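Local coordinates for hypothetical protein (Bacteroides caccae, PDB 4M8R) that is of unknown function but joins an N-terminal Ig-like domain to a WD40-like domain of the beta-propeller type, at residues A[11-16]-A[94-99]; A[303-308]-A[370-375]. One frame throughout, in Å; residues are numbered along the deposited sequence.

Contact 1 (A[11-16]-A[94-99])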
loop_
_atom_site.group_PDB
_atom_site.type_symbol
_atom_site.label_atom_id
_atom_site.label_comp_id
_atom_site.label_asym_id
_atom_site.label_seq_id
_atom_site.Cartn_x
_atom_site.Cartn_y
_atom_site.Cartn_z
ATOM N N ILE A 11 19.948 6.742 39.849
ATOM C CA ILE A 11 18.505 6.620 40.070
ATOM C C ILE A 11 17.935 8.035 40.072
ATOM O O ILE A 11 18.374 8.875 40.855
ATOM C CB ILE A 11 18.180 5.944 41.420
ATOM C CG1 ILE A 11 18.822 4.553 41.504
ATOM C CG2 ILE A 11 16.673 5.840 41.615
ATOM C CD1 ILE A 11 18.989 4.042 42.920
ATOM N N LEU A 12 16.964 8.302 39.208
ATOM C CA LEU A 12 16.473 9.667 39.020
ATOM C C LEU A 12 15.665 10.172 40.216
ATOM O O LEU A 12 15.868 11.296 40.682
ATOM C CB LEU A 12 15.629 9.765 37.747
ATOM C CG LEU A 12 16.320 9.376 36.434
ATOM C CD1 LEU A 12 15.398 9.642 35.256
ATOM C CD2 LEU A 12 17.637 10.117 36.253
ATOM N N VAL A 13 14.746 9.341 40.698
ATOM C CA VAL A 13 13.866 9.711 41.802
ATOM C C VAL A 13 13.627 8.510 42.704
ATOM O O VAL A 13 13.585 7.369 42.244
ATOM C CB VAL A 13 12.507 10.271 41.307
ATOM C CG1 VAL A 13 12.680 11.645 40.673
ATOM C CG2 VAL A 13 11.835 9.320 40.324
ATOM N N THR A 14 13.462 8.784 43.991
ATOM C CA THR A 14 13.280 7.745 44.992
ATOM C C THR A 14 11.847 7.753 45.509
ATOM O O THR A 14 11.143 8.764 45.382
ATOM C CB THR A 14 14.240 7.976 46.162
ATOM O OG1 THR A 14 14.228 9.367 46.507
ATOM C CG2 THR A 14 15.652 7.563 45.769
ATOM N N ASN A 15 11.418 6.622 46.076
ATOM C CA ASN A 15 10.053 6.460 46.591
ATOM C C ASN A 15 9.009 6.902 45.574
ATOM O O ASN A 15 8.020 7.549 45.925
ATOM C CB ASN A 15 9.876 7.252 47.883
ATOM C CG ASN A 15 10.957 6.959 48.889
ATOM O OD1 ASN A 15 11.742 7.837 49.240
ATOM N ND2 ASN A 15 11.023 5.712 49.341
ATOM N N ALA A 16 9.239 6.549 44.313
ATOM C CA ALA A 16 8.433 7.053 43.216
ATOM C C ALA A 16 7.433 6.028 42.716
ATOM O O ALA A 16 7.548 4.838 42.988
ATOM C CB ALA A 16 9.335 7.498 42.075
ATOM N N LEU A 94 9.896 8.506 33.492
ATOM C CA LEU A 94 10.492 9.809 33.769
ATOM C C LEU A 94 11.696 9.990 32.851
ATOM O O LEU A 94 12.558 9.119 32.780
ATOM C CB LEU A 94 10.947 9.901 35.221
ATOM C CG LEU A 94 11.460 11.274 35.663
ATOM C CD1 LEU A 94 10.368 12.323 35.548
ATOM C CD2 LEU A 94 11.992 11.206 37.087
ATOM N N ASN A 95 11.748 11.120 32.152
ATOM C CA ASN A 95 12.816 11.398 31.193
ATOM C C ASN A 95 13.613 12.619 31.637
ATOM O O ASN A 95 13.119 13.743 31.562
ATOM C CB ASN A 95 12.214 11.615 29.794
ATOM C CG ASN A 95 13.265 11.836 28.717
ATOM O OD1 ASN A 95 14.466 11.712 28.958
ATOM N ND2 ASN A 95 12.810 12.170 27.514
ATOM N N ARG A 96 14.834 12.389 32.117
ATOM C CA ARG A 96 15.740 13.468 32.497
ATOM C C ARG A 96 16.901 13.524 31.509
ATOM O O ARG A 96 17.893 12.810 31.670
ATOM C CB ARG A 96 16.243 13.272 33.940
ATOM C CG ARG A 96 17.270 14.306 34.399
ATOM C CD ARG A 96 16.927 14.925 35.743
ATOM N NE ARG A 96 17.233 14.057 36.880
ATOM C CZ ARG A 96 16.385 13.704 37.848
ATOM N NH1 ARG A 96 15.122 14.121 37.866
ATOM N NH2 ARG A 96 16.816 12.915 38.821
ATOM N N ALA A 97 16.768 14.382 30.496
ATOM C CA ALA A 97 17.757 14.506 29.417
ATOM C C ALA A 97 17.928 13.165 28.686
ATOM O O ALA A 97 16.983 12.675 28.065
ATOM C CB ALA A 97 19.083 15.040 29.960
ATOM N N SER A 98 19.112 12.567 28.767
ATOM C CA SER A 98 19.333 11.206 28.276
ATOM C C SER A 98 18.438 10.169 29.002
ATOM O O SER A 98 17.623 9.483 28.373
ATOM C CB SER A 98 20.826 10.846 28.443
ATOM O OG SER A 98 21.097 9.488 28.137
ATOM N N GLU A 99 18.572 10.119 30.326
ATOM C CA GLU A 99 18.120 8.984 31.146
ATOM C C GLU A 99 16.603 8.785 31.161
ATOM O O GLU A 99 15.845 9.748 31.078
ATOM C CB GLU A 99 18.583 9.153 32.605
ATOM C CG GLU A 99 20.042 9.553 32.828
ATOM C CD GLU A 99 21.021 8.407 32.654
ATOM O OE1 GLU A 99 20.680 7.419 31.970
ATOM O OE2 GLU A 99 22.142 8.500 33.208
#
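L12 and R96 lie alongside each other, running opposite ways, a worked example of an arginine that uses its edge and its face on one neighbour. At the edge, R96 NH2 donates a hydrogen bond of 2.6 Å to L12 O. It is short but bent (N-H...O angle 141°); the oxygen lies near the guanidinium plane, while the donor is tilted from the plane of the carbonyl. Over one face stands the start of the leucine side chain, L12 CB being 3.5 Å from R96 NH2. CG of R96 leaves anti to the backbone N (chi1 176°), and bends at chi2 and chi3 carry the guanidinium alongside L12 to its carbonyl.

The tight part lies on the inner side. V13 and L94 reach toward each other tip to tip, and L94 CD2 sits 3.7 Å from both V13 CG1 and V13 CG2. F38 and M101 also pack on V13, so the loop is held against the sheet of the Ig-like domain. L12 CD1 lies 3.8 Å from L94 O. Toward solvent the fit is looser: L12 CD2 touches E99 CB at 3.9 Å, beyond which the glutamate leads its carboxylate away. R96 N bonds to E99 O, and E99 N returns a weak bond to R96 O, around a two-residue turn, so R96 and E99, both meeting the leucine methyls, sit at the end of the hairpin of strands 88-96 and 99-108.

R96 NH1 has its own partner, a salt bridge to D42. One guanidinium thus ties the loop backbone to a carboxylate of another loop; the acid probably helps to fix its rotation and balance its charge, while the apolar contacts beneath add fit without direction.

Contact 2 (A[303-308]-A[370-375]). With EDO (1,2-ethanediol), chain H.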
loop_
_atom_site.group_PDB
_atom_site.type_symbol
_atom_site.label_atom_id
_atom_site.label_comp_id
_atom_site.label_asym_id
_atom_site.label_seq_id
_atom_site.Cartn_x
_atom_site.Cartn_y
_atom_site.Cartn_z
ATOM N N ALA A 303 -19.914 37.487 -5.183
ATOM C CA ALA A 303 -19.261 36.499 -4.316
ATOM C C ALA A 303 -18.525 35.471 -5.166
ATOM O O ALA A 303 -18.997 35.088 -6.243
ATOM C CB ALA A 303 -20.268 35.809 -3.407
ATOM N N ILE A 304 -17.354 35.052 -4.693
ATOM C CA ILE A 304 -16.559 34.040 -5.375
ATOM C C ILE A 304 -15.962 33.097 -4.341
ATOM O O ILE A 304 -15.280 33.536 -3.414
ATOM C CB ILE A 304 -15.423 34.656 -6.212
ATOM C CG1 ILE A 304 -15.992 35.604 -7.274
ATOM C CG2 ILE A 304 -14.602 33.560 -6.888
ATOM C CD1 ILE A 304 -14.937 36.301 -8.103
ATOM N N ILE A 305 -16.230 31.806 -4.507
ATOM C CA ILE A 305 -15.678 30.783 -3.634
ATOM C C ILE A 305 -15.023 29.703 -4.493
ATOM O O ILE A 305 -15.682 29.119 -5.352
ATOM C CB ILE A 305 -16.775 30.137 -2.768
ATOM C CG1 ILE A 305 -17.582 31.213 -2.030
ATOM C CG2 ILE A 305 -16.160 29.154 -1.774
ATOM C CD1 ILE A 305 -18.805 30.675 -1.312
ATOM N N PRO A 306 -13.727 29.427 -4.266
ATOM C CA PRO A 306 -13.105 28.323 -4.983
ATOM C C PRO A 306 -13.601 26.970 -4.472
ATOM O O PRO A 306 -13.970 26.851 -3.304
ATOM C CB PRO A 306 -11.608 28.481 -4.669
ATOM C CG PRO A 306 -11.458 29.796 -3.985
ATOM C CD PRO A 306 -12.780 30.091 -3.358
ATOM N N PHE A 307 -13.604 25.965 -5.340
ATOM C CA PHE A 307 -13.971 24.614 -4.930
ATOM C C PHE A 307 -13.177 23.565 -5.688
ATOM O O PHE A 307 -12.503 23.869 -6.669
ATOM C CB PHE A 307 -15.466 24.377 -5.153
ATOM C CG PHE A 307 -15.877 24.426 -6.598
ATOM C CD1 PHE A 307 -15.743 23.308 -7.409
ATOM C CD2 PHE A 307 -16.394 25.586 -7.147
ATOM C CE1 PHE A 307 -16.117 23.351 -8.741
ATOM C CE2 PHE A 307 -16.773 25.632 -8.477
ATOM C CZ PHE A 307 -16.632 24.518 -9.277
ATOM N N TYR A 308 -13.262 22.329 -5.210
ATOM C CA TYR A 308 -12.743 21.190 -5.948
ATOM C C TYR A 308 -13.653 19.986 -5.799
ATOM O O TYR A 308 -14.354 19.856 -4.802
ATOM C CB TYR A 308 -11.329 20.835 -5.482
ATOM C CG TYR A 308 -11.245 20.145 -4.140
ATOM C CD1 TYR A 308 -11.218 20.876 -2.954
ATOM C CD2 TYR A 308 -11.159 18.758 -4.060
ATOM C CE1 TYR A 308 -11.121 20.246 -1.723
ATOM C CE2 TYR A 308 -11.063 18.117 -2.838
ATOM C CZ TYR A 308 -11.050 18.864 -1.672
ATOM O OH TYR A 308 -10.964 18.221 -0.463
ATOM N N VAL A 370 -23.212 30.303 0.127
ATOM C CA VAL A 370 -22.430 30.923 1.211
ATOM C C VAL A 370 -21.366 30.009 1.824
ATOM O O VAL A 370 -20.507 30.477 2.573
ATOM C CB VAL A 370 -23.332 31.451 2.347
ATOM C CG1 VAL A 370 -24.096 32.681 1.878
ATOM C CG2 VAL A 370 -24.277 30.364 2.850
ATOM N N SER A 371 -21.428 28.717 1.519
ATOM C CA SER A 371 -20.405 27.784 1.948
ATOM C C SER A 371 -20.347 26.600 0.993
ATOM O O SER A 371 -21.372 26.177 0.455
ATOM C CB SER A 371 -20.694 27.294 3.365
ATOM O OG SER A 371 -19.550 26.691 3.942
ATOM N N ILE A 372 -19.134 26.092 0.774
ATOM C CA ILE A 372 -18.911 24.865 0.011
ATOM C C ILE A 372 -17.931 23.997 0.790
ATOM O O ILE A 372 -16.957 24.499 1.347
ATOM C CB ILE A 372 -18.321 25.149 -1.390
ATOM C CG1 ILE A 372 -19.186 26.157 -2.150
ATOM C CG2 ILE A 372 -18.197 23.857 -2.191
ATOM C CD1 ILE A 372 -18.694 26.457 -3.548
ATOM N N THR A 373 -18.182 22.693 0.812
ATOM C CA THR A 373 -17.302 21.763 1.512
ATOM C C THR A 373 -17.471 20.344 0.953
ATOM O O THR A 373 -18.423 20.082 0.217
ATOM C CB THR A 373 -17.548 21.825 3.033
ATOM O OG1 THR A 373 -16.619 20.975 3.716
ATOM C CG2 THR A 373 -18.990 21.438 3.375
ATOM N N ASN A 374 -16.540 19.447 1.290
ATOM C CA ASN A 374 -16.457 18.133 0.650
ATOM C C ASN A 374 -16.500 16.990 1.645
ATOM O O ASN A 374 -15.785 17.007 2.642
ATOM C CB ASN A 374 -15.157 18.004 -0.141
ATOM C CG ASN A 374 -15.016 19.055 -1.220
ATOM O OD1 ASN A 374 -14.823 20.230 -0.930
ATOM N ND2 ASN A 374 -15.095 18.632 -2.473
ATOM N N ARG A 375 -17.329 15.994 1.357
ATOM C CA ARG A 375 -17.379 14.778 2.149
ATOM C C ARG A 375 -16.503 13.745 1.452
ATOM O O ARG A 375 -16.861 13.238 0.387
ATOM C CB ARG A 375 -18.818 14.266 2.273
ATOM C CG ARG A 375 -19.026 13.417 3.517
ATOM C CD ARG A 375 -20.090 12.346 3.362
ATOM N NE ARG A 375 -21.425 12.883 3.133
ATOM C CZ ARG A 375 -22.557 12.249 3.430
ATOM N NH1 ARG A 375 -22.540 11.048 4.000
ATOM N NH2 ARG A 375 -23.719 12.832 3.168
HETATM C C1 EDO H . -13.969 24.436 -1.193
HETATM O O1 EDO H . -13.824 24.845 0.170
HETATM C C2 EDO H . -14.137 22.924 -1.225
HETATM O O2 EDO H . -14.400 22.453 -2.554
#
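The Y308 ring and the N374 side-chain amide stack between neighbouring blades of a propeller-like domain, their planes 12° apart, with N374 ND2 4.0 Å above the centre of the ring. V327, Y323 and L376 also touch the ring. At the edge of the amide, close to its plane, lies Y308 O, accepting a hydrogen bond of 2.7 Å from N374 ND2 (N-H...O angle 155°). One residue therefore offers the asparagine both a ring face and an acceptor, helped by a chi1 of 74° that sets CG of Y308 between its own N and carbonyl carbon. Strands 303-310 and 368-373 each begin a four-stranded antiparallel sheet, and their segments 303-308 and 370-373 run nearly parallel, axes approaching to 7.7 Å. A leucine in place of N374, its side chain having no N-H to give, would probably leave Y308 O without this donor and the ring without its flat cover. Earlier in the chain, I372 packs across to the other strand, its CD1 4.1 Å from I305 CG2 and its CG2 equally far from F307 CB. A 1,2-ethanediol, probably from the crystallisation liquor, is bound at Y308, its O2 accepting a hydrogen bond of 2.9 Å from Y308 N.

In the fold
The two contacts share no strand or sheet and belong to different domains, about 53 Å apart, centre to centre, and on opposite sides of the chain's centre. Contact 1 is peripheral, about 37 Å from that centre, and fastens a loop near the N-terminus to a hairpin of the Ig-like sheet, with solvent at its margin. Contact 2 lies deeper, at about 15 Å, and joins neighbouring sheets of the propeller-like domain; none of its touching residues is exposed. In both, a side-chain nitrogen grips a backbone carbonyl beside aliphatic packing. The difference is in charge: the outer site employs an arginine with an acidic partner, the inner one a neutral amide laid on an aromatic ring.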